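Long-range contacts in putative P450-like enzyme (Streptomyces himastatinicus ATCC 53653, PDB 5Z9J), which probably acts as a heme-dependent cytochrome P450 monooxygenase in bacterial secondary metabolism, with N-dealkylation a likely reaction: residues A[33-38]-A[305-310]; A[52-57]-A[293-298]; A[62-67]-A[170-175]. All blocks are in the same frame, centred on the assembly; numbering follows the deposited sequence.

How the contacts relate
The three contacts are nested along the chain: contact 1 closes the longest loop, contact 2 lies inside it, and contact 3 inside both. Contacts 1 and 2, with centres about 10 Å apart, meet at the mixed sheet, where Leu308 CD2 packs on Phe54 CE1 at 3.7 Å and Val38 CG2 approaches Val297 CG1. Contact 3 stands apart, its centre about 17 Å from that of contact 1 and about 22 Å from that of contact 2, and joins a loop to helix 172-202. Early chain segments are thus tied twice to the later sheet strands and hairpin, and once to a long helix.

Contact 1. Residues A[33-38]-A[305-310]; sequences LQLWNV and DQLLLV
Strands 35-38 and 307-310 run parallel, their axes 4.7 Å apart at 25°, pairing Trp36 with Leu308, Asn37 with Leu309 and Val38 with Val310. Trp36 N donates to Leu307 O at 2.9 Å, Leu309 N to Trp36 O, and Val38 N to Leu309 O, all nearly straight. Beyond this ladder the indole of Trp36 reaches Gln306: NE1 gives its hydrogen to OE1 at 3.2 Å. The acceptor lies in the ring plane at its edge, while the amide stands almost upright to the indole (87°) and the donor is tilted out of the carbonyl plane. A bend in the Gln306 chain (chi2 -60°) swings the amide back to NE1, while CB and CG lie alongside the NE1-CD1 edge, off the ring plane. Gln306 OE1 also takes a hydrogen from a water at 2.7 Å, which bridges to Gln34 O and accepts from Leu307 N. On the Trp36 face, Leu308 CD1 wedges between Trp36 CB and Val38 CG2, tightly against the latter at 3.4 Å. On the other face Leu35 CD2 meets Leu309 CD1 at 3.7 Å. Asn37 there binds Asp28 and Trp311 and touches the bound tris molecule. Gln34 and Leu35 face Asp30 in a G1 beta bulge, where strand 27-30 joins. The parallel pair lies inside the five-stranded mixed sheet of the cytochrome P450 fold, 307-310 being its middle strand.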
loop_
_atom_site.group_PDB
_atom_site.type_symbol
_atom_site.label_atom_id
_atom_site.label_comp_id
_atom_site.label_asym_id
_atom_site.label_seq_id
_atom_site.Cartn_x
_atom_site.Cartn_y
_atom_site.Cartn_z
ATOM N N LEU A 33 -23.410 -3.859 -5.657
ATOM C CA LEU A 33 -22.583 -3.311 -4.571
ATOM C C LEU A 33 -22.930 -1.867 -4.203
ATOM O O LEU A 33 -22.424 -1.331 -3.203
ATOM C CB LEU A 33 -21.105 -3.367 -4.939
ATOM C CG LEU A 33 -20.490 -4.758 -5.057
ATOM C CD1 LEU A 33 -19.008 -4.627 -5.381
ATOM C CD2 LEU A 33 -20.714 -5.525 -3.763
ATOM N N GLN A 34 -23.748 -1.246 -5.045
ATOM C CA GLN A 34 -24.204 0.128 -4.887
ATOM C C GLN A 34 -23.022 1.105 -4.833
ATOM O O GLN A 34 -22.919 1.931 -3.926
ATOM C CB GLN A 34 -25.062 0.249 -3.632
ATOM C CG GLN A 34 -26.410 0.889 -3.859
ATOM C CD GLN A 34 -27.412 0.486 -2.801
ATOM O OE1 GLN A 34 -27.297 -0.579 -2.197
ATOM N NE2 GLN A 34 -28.418 1.324 -2.585
ATOM N N LEU A 35 -22.155 1.029 -5.839
ATOM C CA LEU A 35 -21.014 1.919 -5.926
ATOM C C LEU A 35 -20.687 2.224 -7.376
ATOM O O LEU A 35 -21.145 1.520 -8.287
ATOM C CB LEU A 35 -19.778 1.324 -5.222
ATOM C CG LEU A 35 -19.264 -0.088 -5.537
ATOM C CD1 LEU A 35 -18.461 -0.100 -6.824
ATOM C CD2 LEU A 35 -18.428 -0.683 -4.343
ATOM N N TRP A 36 -19.863 3.257 -7.563
ATOM C CA TRP A 36 -19.445 3.716 -8.874
ATOM C C TRP A 36 -17.979 3.355 -9.061
ATOM O O TRP A 36 -17.229 3.261 -8.068
ATOM C CB TRP A 36 -19.669 5.232 -9.022
ATOM C CG TRP A 36 -21.113 5.693 -8.914
ATOM C CD1 TRP A 36 -21.849 5.876 -7.767
ATOM C CD2 TRP A 36 -21.985 6.040 -10.001
ATOM N NE1 TRP A 36 -23.118 6.283 -8.078
ATOM C CE2 TRP A 36 -23.226 6.411 -9.443
ATOM C CE3 TRP A 36 -21.833 6.072 -11.395
ATOM C CZ2 TRP A 36 -24.314 6.805 -10.225
ATOM C CZ3 TRP A 36 -22.918 6.464 -12.174
ATOM C CH2 TRP A 36 -24.136 6.828 -11.592
ATOM N N ASN A 37 -17.615 3.069 -10.320
ATOM C CA ASN A 37 -16.262 2.729 -10.772
ATOM C C ASN A 37 -15.716 3.724 -11.799
ATOM O O ASN A 37 -16.419 4.049 -12.746
ATOM C CB ASN A 37 -16.236 1.312 -11.398
ATOM C CG ASN A 37 -16.593 0.200 -10.410
ATOM O OD1 ASN A 37 -15.872 -0.017 -9.454
ATOM N ND2 ASN A 37 -17.688 -0.507 -10.648
ATOM N N VAL A 38 -14.476 4.188 -11.629
ATOM C CA VAL A 38 -13.770 5.016 -12.641
ATOM C C VAL A 38 -12.501 4.296 -13.117
ATOM O O VAL A 38 -11.667 3.910 -12.275
ATOM C CB VAL A 38 -13.341 6.402 -12.068
ATOM C CG1 VAL A 38 -12.676 7.286 -13.139
ATOM C CG2 VAL A 38 -14.505 7.116 -11.501
ATOM N N ASP A 305 -23.067 12.077 -2.150
ATOM C CA ASP A 305 -22.999 10.980 -1.180
ATOM C C ASP A 305 -22.895 9.574 -1.767
ATOM O O ASP A 305 -23.539 8.651 -1.273
ATOM C CB ASP A 305 -24.225 11.032 -0.267
ATOM C CG ASP A 305 -24.372 12.364 0.429
ATOM O OD1 ASP A 305 -23.340 13.012 0.675
ATOM O OD2 ASP A 305 -25.516 12.756 0.763
ATOM N N GLN A 306 -22.081 9.407 -2.808
ATOM C CA GLN A 306 -21.879 8.098 -3.415
ATOM C C GLN A 306 -20.466 7.609 -3.173
ATOM O O GLN A 306 -19.540 8.413 -3.014
ATOM C CB GLN A 306 -22.154 8.137 -4.924
ATOM C CG GLN A 306 -23.609 8.407 -5.355
ATOM C CD GLN A 306 -24.584 7.380 -4.840
ATOM O OE1 GLN A 306 -24.489 6.200 -5.188
ATOM N NE2 GLN A 306 -25.575 7.833 -4.060
ATOM N N LEU A 307 -20.313 6.291 -3.077
ATOM C CA LEU A 307 -19.003 5.683 -2.970
ATOM C C LEU A 307 -18.425 5.503 -4.382
ATOM O O LEU A 307 -19.049 4.863 -5.227
ATOM C CB LEU A 307 -19.093 4.334 -2.260
ATOM C CG LEU A 307 -17.813 3.525 -2.067
ATOM C CD1 LEU A 307 -16.797 4.298 -1.206
ATOM C CD2 LEU A 307 -18.119 2.182 -1.398
ATOM N N LEU A 308 -17.246 6.067 -4.608
ATOM C CA LEU A 308 -16.552 5.966 -5.880
ATOM C C LEU A 308 -15.193 5.296 -5.720
ATOM O O LEU A 308 -14.330 5.742 -4.922
ATOM C CB LEU A 308 -16.424 7.352 -6.526
ATOM C CG LEU A 308 -15.733 7.456 -7.891
ATOM C CD1 LEU A 308 -16.629 6.857 -8.907
ATOM C CD2 LEU A 308 -15.501 8.928 -8.255
ATOM N N LEU A 309 -15.040 4.198 -6.462
ATOM C CA LEU A 309 -13.800 3.454 -6.549
ATOM C C LEU A 309 -12.998 3.943 -7.726
ATOM O O LEU A 309 -13.396 3.779 -8.877
ATOM C CB LEU A 309 -14.064 1.966 -6.696
ATOM C CG LEU A 309 -14.823 1.423 -5.479
ATOM C CD1 LEU A 309 -14.942 -0.097 -5.513
ATOM C CD2 LEU A 309 -14.236 1.928 -4.165
ATOM N N VAL A 310 -11.864 4.554 -7.404
ATOM C CA VAL A 310 -10.920 5.064 -8.366
ATOM C C VAL A 310 -9.899 3.953 -8.694
ATOM O O VAL A 310 -9.050 3.607 -7.829
ATOM C CB VAL A 310 -10.206 6.301 -7.826
ATOM C CG1 VAL A 310 -9.133 6.767 -8.782
ATOM C CG2 VAL A 310 -11.196 7.396 -7.471
HETATM O O HOH W 1 -22.907 4.667 -3.550
#

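Contact 2. Residues A[52-57]-A[293-298]; sequences KVFSSD and SEVEVA
Val53 and Phe54 meet Val295 and Val297 through side chains alone, with no hydrogen bond between the segments. The tightest touch is methyl on methyl: Val53 CG1 lies 3.3 Å from Val295 CG1, closer than ordinary van der Waals contact, the two valine side chains pointing opposite ways as they pass. Val53 turns CG1 anti to its own backbone nitrogen (chi1 168°), which also brings this methyl over one face of the neighbouring Phe54 ring, towards its rim. The ring itself extends towards the other segment with CG beside the backbone nitrogen (chi1 -64°), so that CZ leads. Val295 answers with its second methyl: CG2, set between backbone nitrogen and carbonyl carbon, sits 3.7 Å from Phe54 CZ and nearly as close to CE1. Val297 CG2 completes the contact at 4.0 Å from the same CZ. Both valine methyls reach the ring obliquely, from the direction opposite to its own approach. Ser293 adds a marginal touch, its OG 4.3 Å from Val53 CG1. Further along the chain, away from the contact, Ser55 OG accepts from Asp57 N in an ST turn and bonds to Asp79. Strand 54-55 forms the outer edge of the mixed sheet beside strand 287-291, while Val295 and Val297 belong to the two-stranded hairpin with strand 300-302, Ile302 touching both; Phe54 bridges sheet and hairpin.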
loop_
_atom_site.group_PDB
_atom_site.type_symbol
_atom_site.label_atom_id
_atom_site.label_comp_id
_atom_site.label_asym_id
_atom_site.label_seq_id
_atom_site.Cartn_x
_atom_site.Cartn_y
_atom_site.Cartn_z
ATOM N N LYS A 52 -11.869 18.373 -2.208
ATOM C CA LYS A 52 -13.018 19.126 -1.715
ATOM C C LYS A 52 -14.305 18.470 -2.229
ATOM O O LYS A 52 -15.306 18.405 -1.528
ATOM C CB LYS A 52 -12.950 20.597 -2.155
ATOM C CG LYS A 52 -11.758 21.381 -1.574
ATOM C CD LYS A 52 -10.809 21.916 -2.654
ATOM C CE LYS A 52 -11.554 22.368 -3.905
ATOM N NZ LYS A 52 -10.649 22.863 -5.008
ATOM N N VAL A 53 -14.287 18.014 -3.475
ATOM C CA VAL A 53 -15.436 17.323 -4.043
ATOM C C VAL A 53 -15.408 15.800 -3.782
ATOM O O VAL A 53 -16.452 15.193 -3.535
ATOM C CB VAL A 53 -15.571 17.608 -5.556
ATOM C CG1 VAL A 53 -16.567 16.653 -6.179
ATOM C CG2 VAL A 53 -16.030 19.068 -5.771
ATOM N N PHE A 54 -14.234 15.172 -3.876
ATOM C CA PHE A 54 -14.136 13.720 -3.678
ATOM C C PHE A 54 -13.452 13.348 -2.367
ATOM O O PHE A 54 -12.243 13.192 -2.315
ATOM C CB PHE A 54 -13.419 13.084 -4.861
ATOM C CG PHE A 54 -14.181 13.246 -6.170
ATOM C CD1 PHE A 54 -15.248 12.399 -6.496
ATOM C CD2 PHE A 54 -13.856 14.269 -7.043
ATOM C CE1 PHE A 54 -15.951 12.564 -7.731
ATOM C CE2 PHE A 54 -14.563 14.453 -8.262
ATOM C CZ PHE A 54 -15.606 13.596 -8.595
ATOM N N SER A 55 -14.260 13.171 -1.334
ATOM C CA SER A 55 -13.761 12.956 0.009
ATOM C C SER A 55 -13.066 11.611 0.193
ATOM O O SER A 55 -13.446 10.601 -0.375
ATOM C CB SER A 55 -14.933 13.084 0.988
ATOM O OG SER A 55 -14.534 12.803 2.309
ATOM N N SER A 56 -12.065 11.601 1.059
ATOM C CA SER A 56 -11.409 10.368 1.446
ATOM C C SER A 56 -12.037 9.800 2.721
ATOM O O SER A 56 -11.661 8.721 3.190
ATOM C CB SER A 56 -9.923 10.627 1.647
ATOM O OG SER A 56 -9.302 10.821 0.381
ATOM N N ASP A 57 -12.992 10.519 3.293
ATOM C CA ASP A 57 -13.695 10.009 4.481
ATOM C C ASP A 57 -14.869 9.155 4.047
ATOM O O ASP A 57 -16.016 9.593 4.123
ATOM C CB ASP A 57 -14.150 11.152 5.386
ATOM C CG ASP A 57 -14.825 10.653 6.670
ATOM O OD1 ASP A 57 -14.738 9.455 6.980
ATOM O OD2 ASP A 57 -15.466 11.463 7.361
ATOM N N SER A 293 -20.822 16.212 -3.309
ATOM C CA SER A 293 -21.842 16.915 -4.101
ATOM C C SER A 293 -21.976 16.213 -5.441
ATOM O O SER A 293 -21.168 15.335 -5.761
ATOM C CB SER A 293 -21.483 18.373 -4.326
ATOM O OG SER A 293 -20.240 18.459 -5.002
ATOM N N GLU A 294 -23.020 16.550 -6.195
ATOM C CA GLU A 294 -23.247 15.951 -7.502
ATOM C C GLU A 294 -22.144 16.363 -8.471
ATOM O O GLU A 294 -21.757 17.529 -8.516
ATOM C CB GLU A 294 -24.621 16.348 -8.046
ATOM C CG GLU A 294 -25.002 15.716 -9.373
ATOM C CD GLU A 294 -26.440 16.045 -9.807
ATOM O OE1 GLU A 294 -26.718 17.198 -10.211
ATOM O OE2 GLU A 294 -27.297 15.139 -9.733
ATOM N N VAL A 295 -21.627 15.397 -9.229
ATOM C CA VAL A 295 -20.506 15.632 -10.138
ATOM C C VAL A 295 -20.673 14.961 -11.480
ATOM O O VAL A 295 -21.394 13.970 -11.606
ATOM C CB VAL A 295 -19.182 15.122 -9.547
ATOM C CG1 VAL A 295 -18.978 15.710 -8.200
ATOM C CG2 VAL A 295 -19.172 13.587 -9.440
ATOM N N GLU A 296 -19.960 15.489 -12.470
ATOM C CA GLU A 296 -19.887 14.872 -13.777
ATOM C C GLU A 296 -18.478 14.267 -13.967
ATOM O O GLU A 296 -17.468 14.960 -13.853
ATOM C CB GLU A 296 -20.211 15.903 -14.862
ATOM C CG GLU A 296 -19.793 15.483 -16.241
ATOM C CD GLU A 296 -20.325 16.411 -17.319
ATOM O OE1 GLU A 296 -20.790 17.533 -16.995
ATOM O OE2 GLU A 296 -20.332 15.984 -18.491
ATOM N N VAL A 297 -18.428 12.975 -14.291
ATOM C CA VAL A 297 -17.172 12.272 -14.536
ATOM C C VAL A 297 -17.231 11.465 -15.823
ATOM O O VAL A 297 -18.007 10.512 -15.924
ATOM C CB VAL A 297 -16.823 11.287 -13.386
ATOM C CG1 VAL A 297 -15.549 10.538 -13.715
ATOM C CG2 VAL A 297 -16.718 12.004 -12.045
ATOM N N ALA A 298 -16.377 11.834 -16.782
ATOM C CA ALA A 298 -16.367 11.226 -18.113
ATOM C C ALA A 298 -17.775 11.249 -18.673
ATOM O O ALA A 298 -18.283 10.228 -19.133
ATOM C CB ALA A 298 -15.823 9.806 -18.066
#

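Contact 3. Residues A[62-67]-A[170-175]; sequences DPIKLD and ETVLEQ
Pro63 and Ile64, in the loop that leads to helix 68-71, rest on Val172 and Gln175 in the first turn of helix 172-202, whose start is closed by a capping box. By its place in the chain the loop probably corresponds to the B-C region ahead of the heme-binding C helix of cytochromes P450, and the helix to helix G, so the contact would resemble the meeting of the B-C and F-G regions in relatives. Ile64 makes the closest approach, its CD1 lying 3.4 Å from Val172 O and 3.5 Å from Val172 CG1, a tight fit. The extended end of Ile64 (chi2 174°) puts this methyl against the helix, crossing the valine side chain at a slant. The other valine methyl, CG2, stands 4.2 Å from Pro63 CG. Gln175, extended beyond CG, lies across the proline at about a right angle, with OE1 3.8 Å from Pro63 CD and NE2 near CG. Its NE2 also gives a weak bond to Glu170 O within its own segment. Asp62 OD1 comes no nearer than 4.2 Å to Gln175 OE1, and as both are acceptors no bond joins them. In the capping box Thr171 OG1 accepts from Glu174 N at 2.9 Å, while Glu174 OE1 accepts from Thr171 N at 2.8 Å, on the anti side of the carboxylate. Further along the helix, Glu176 and Leu179 also touch Ile64. No hydrogen bond or salt bridge crosses between the two segments. Apolar touches and an amide lying across a proline hold the loop here, at the surface, so the contact would constrain it only weakly; crystal neighbours touching Pro63, Ile64 and Val172 may also influence its position.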
loop_
_atom_site.group_PDB
_atom_site.type_symbol
_atom_site.label_atom_id
_atom_site.label_comp_id
_atom_site.label_asym_id
_atom_site.label_seq_id
_atom_site.Cartn_x
_atom_site.Cartn_y
_atom_site.Cartn_z
ATOM N N ASP A 62 -21.453 5.270 5.463
ATOM C CA ASP A 62 -21.883 4.002 6.031
ATOM C C ASP A 62 -23.063 4.249 6.943
ATOM O O ASP A 62 -23.069 5.231 7.689
ATOM C CB ASP A 62 -20.744 3.334 6.812
ATOM C CG ASP A 62 -19.617 2.832 5.919
ATOM O OD1 ASP A 62 -19.845 2.665 4.707
ATOM O OD2 ASP A 62 -18.491 2.593 6.448
ATOM N N PRO A 63 -24.062 3.355 6.915
ATOM C CA PRO A 63 -25.207 3.517 7.804
ATOM C C PRO A 63 -24.761 3.306 9.253
ATOM O O PRO A 63 -25.427 3.828 10.154
ATOM C CB PRO A 63 -26.182 2.420 7.351
ATOM C CG PRO A 63 -25.347 1.418 6.704
ATOM C CD PRO A 63 -24.173 2.143 6.093
ATOM N N ILE A 64 -23.688 2.535 9.467
ATOM C CA ILE A 64 -23.134 2.326 10.823
ATOM C C ILE A 64 -21.663 2.719 10.794
ATOM O O ILE A 64 -20.931 2.324 9.908
ATOM C CB ILE A 64 -23.276 0.871 11.309
ATOM C CG1 ILE A 64 -24.746 0.466 11.376
ATOM C CG2 ILE A 64 -22.613 0.680 12.660
ATOM C CD1 ILE A 64 -24.951 -1.005 11.705
ATOM N N LYS A 65 -21.243 3.501 11.771
ATOM C CA LYS A 65 -19.942 4.151 11.737
ATOM C C LYS A 65 -19.192 3.962 13.039
ATOM O O LYS A 65 -19.815 3.730 14.073
ATOM C CB LYS A 65 -20.107 5.656 11.505
ATOM C CG LYS A 65 -21.047 6.029 10.383
ATOM C CD LYS A 65 -20.984 7.516 10.135
ATOM C CE LYS A 65 -22.013 7.909 9.119
ATOM N NZ LYS A 65 -22.026 9.384 8.927
ATOM N N LEU A 66 -17.878 4.133 13.009
ATOM C CA LEU A 66 -17.163 4.248 14.268
ATOM C C LEU A 66 -17.187 5.678 14.754
ATOM O O LEU A 66 -17.323 6.622 13.957
ATOM C CB LEU A 66 -15.713 3.797 14.161
ATOM C CG LEU A 66 -15.459 2.325 13.889
ATOM C CD1 LEU A 66 -14.113 2.064 13.212
ATOM C CD2 LEU A 66 -15.545 1.614 15.217
ATOM N N ASP A 67 -17.080 5.829 16.068
ATOM C CA ASP A 67 -17.061 7.151 16.659
ATOM C C ASP A 67 -15.786 7.817 16.189
ATOM O O ASP A 67 -14.753 7.162 16.023
ATOM C CB ASP A 67 -17.108 7.090 18.191
ATOM C CG ASP A 67 -17.019 8.482 18.857
ATOM O OD1 ASP A 67 -17.651 9.441 18.378
ATOM O OD2 ASP A 67 -16.321 8.612 19.896
ATOM N N GLU A 170 -22.832 -6.338 1.552
ATOM C CA GLU A 170 -22.936 -6.561 2.989
ATOM C C GLU A 170 -24.202 -5.928 3.555
ATOM O O GLU A 170 -24.489 -4.756 3.310
ATOM C CB GLU A 170 -21.699 -6.012 3.705
ATOM N N THR A 171 -24.920 -6.700 4.362
ATOM C CA THR A 171 -26.099 -6.206 5.063
ATOM C C THR A 171 -25.667 -5.229 6.132
ATOM O O THR A 171 -24.490 -5.150 6.455
ATOM C CB THR A 171 -26.905 -7.344 5.724
ATOM O OG1 THR A 171 -26.182 -7.856 6.851
ATOM C CG2 THR A 171 -27.156 -8.464 4.732
ATOM N N VAL A 172 -26.608 -4.447 6.644
ATOM C CA VAL A 172 -26.296 -3.522 7.713
ATOM C C VAL A 172 -25.826 -4.282 8.968
ATOM O O VAL A 172 -24.967 -3.806 9.704
ATOM C CB VAL A 172 -27.542 -2.658 8.065
ATOM C CG1 VAL A 172 -27.281 -1.774 9.268
ATOM C CG2 VAL A 172 -27.974 -1.819 6.858
ATOM N N LEU A 173 -26.316 -5.500 9.157
ATOM C CA LEU A 173 -25.913 -6.293 10.309
ATOM C C LEU A 173 -24.506 -6.887 10.154
ATOM O O LEU A 173 -23.749 -6.973 11.123
ATOM C CB LEU A 173 -26.916 -7.413 10.562
ATOM C CG LEU A 173 -26.780 -8.030 11.953
ATOM C CD1 LEU A 173 -26.511 -6.938 12.993
ATOM C CD2 LEU A 173 -28.054 -8.766 12.291
ATOM N N GLU A 174 -24.175 -7.336 8.945
ATOM C CA GLU A 174 -22.836 -7.842 8.677
ATOM C C GLU A 174 -21.819 -6.720 8.843
ATOM O O GLU A 174 -20.689 -6.935 9.311
ATOM C CB GLU A 174 -22.746 -8.436 7.276
ATOM C CG GLU A 174 -23.479 -9.762 7.116
ATOM C CD GLU A 174 -23.684 -10.136 5.661
ATOM O OE1 GLU A 174 -23.817 -9.224 4.818
ATOM O OE2 GLU A 174 -23.697 -11.345 5.359
ATOM N N GLN A 175 -22.219 -5.527 8.419
ATOM C CA GLN A 175 -21.391 -4.340 8.582
ATOM C C GLN A 175 -21.197 -4.040 10.057
ATOM O O GLN A 175 -20.125 -3.613 10.465
ATOM C CB GLN A 175 -22.012 -3.127 7.891
ATOM C CG GLN A 175 -21.940 -3.156 6.388
ATOM C CD GLN A 175 -22.485 -1.876 5.791
ATOM O OE1 GLN A 175 -21.862 -0.814 5.898
ATOM N NE2 GLN A 175 -23.670 -1.956 5.193
#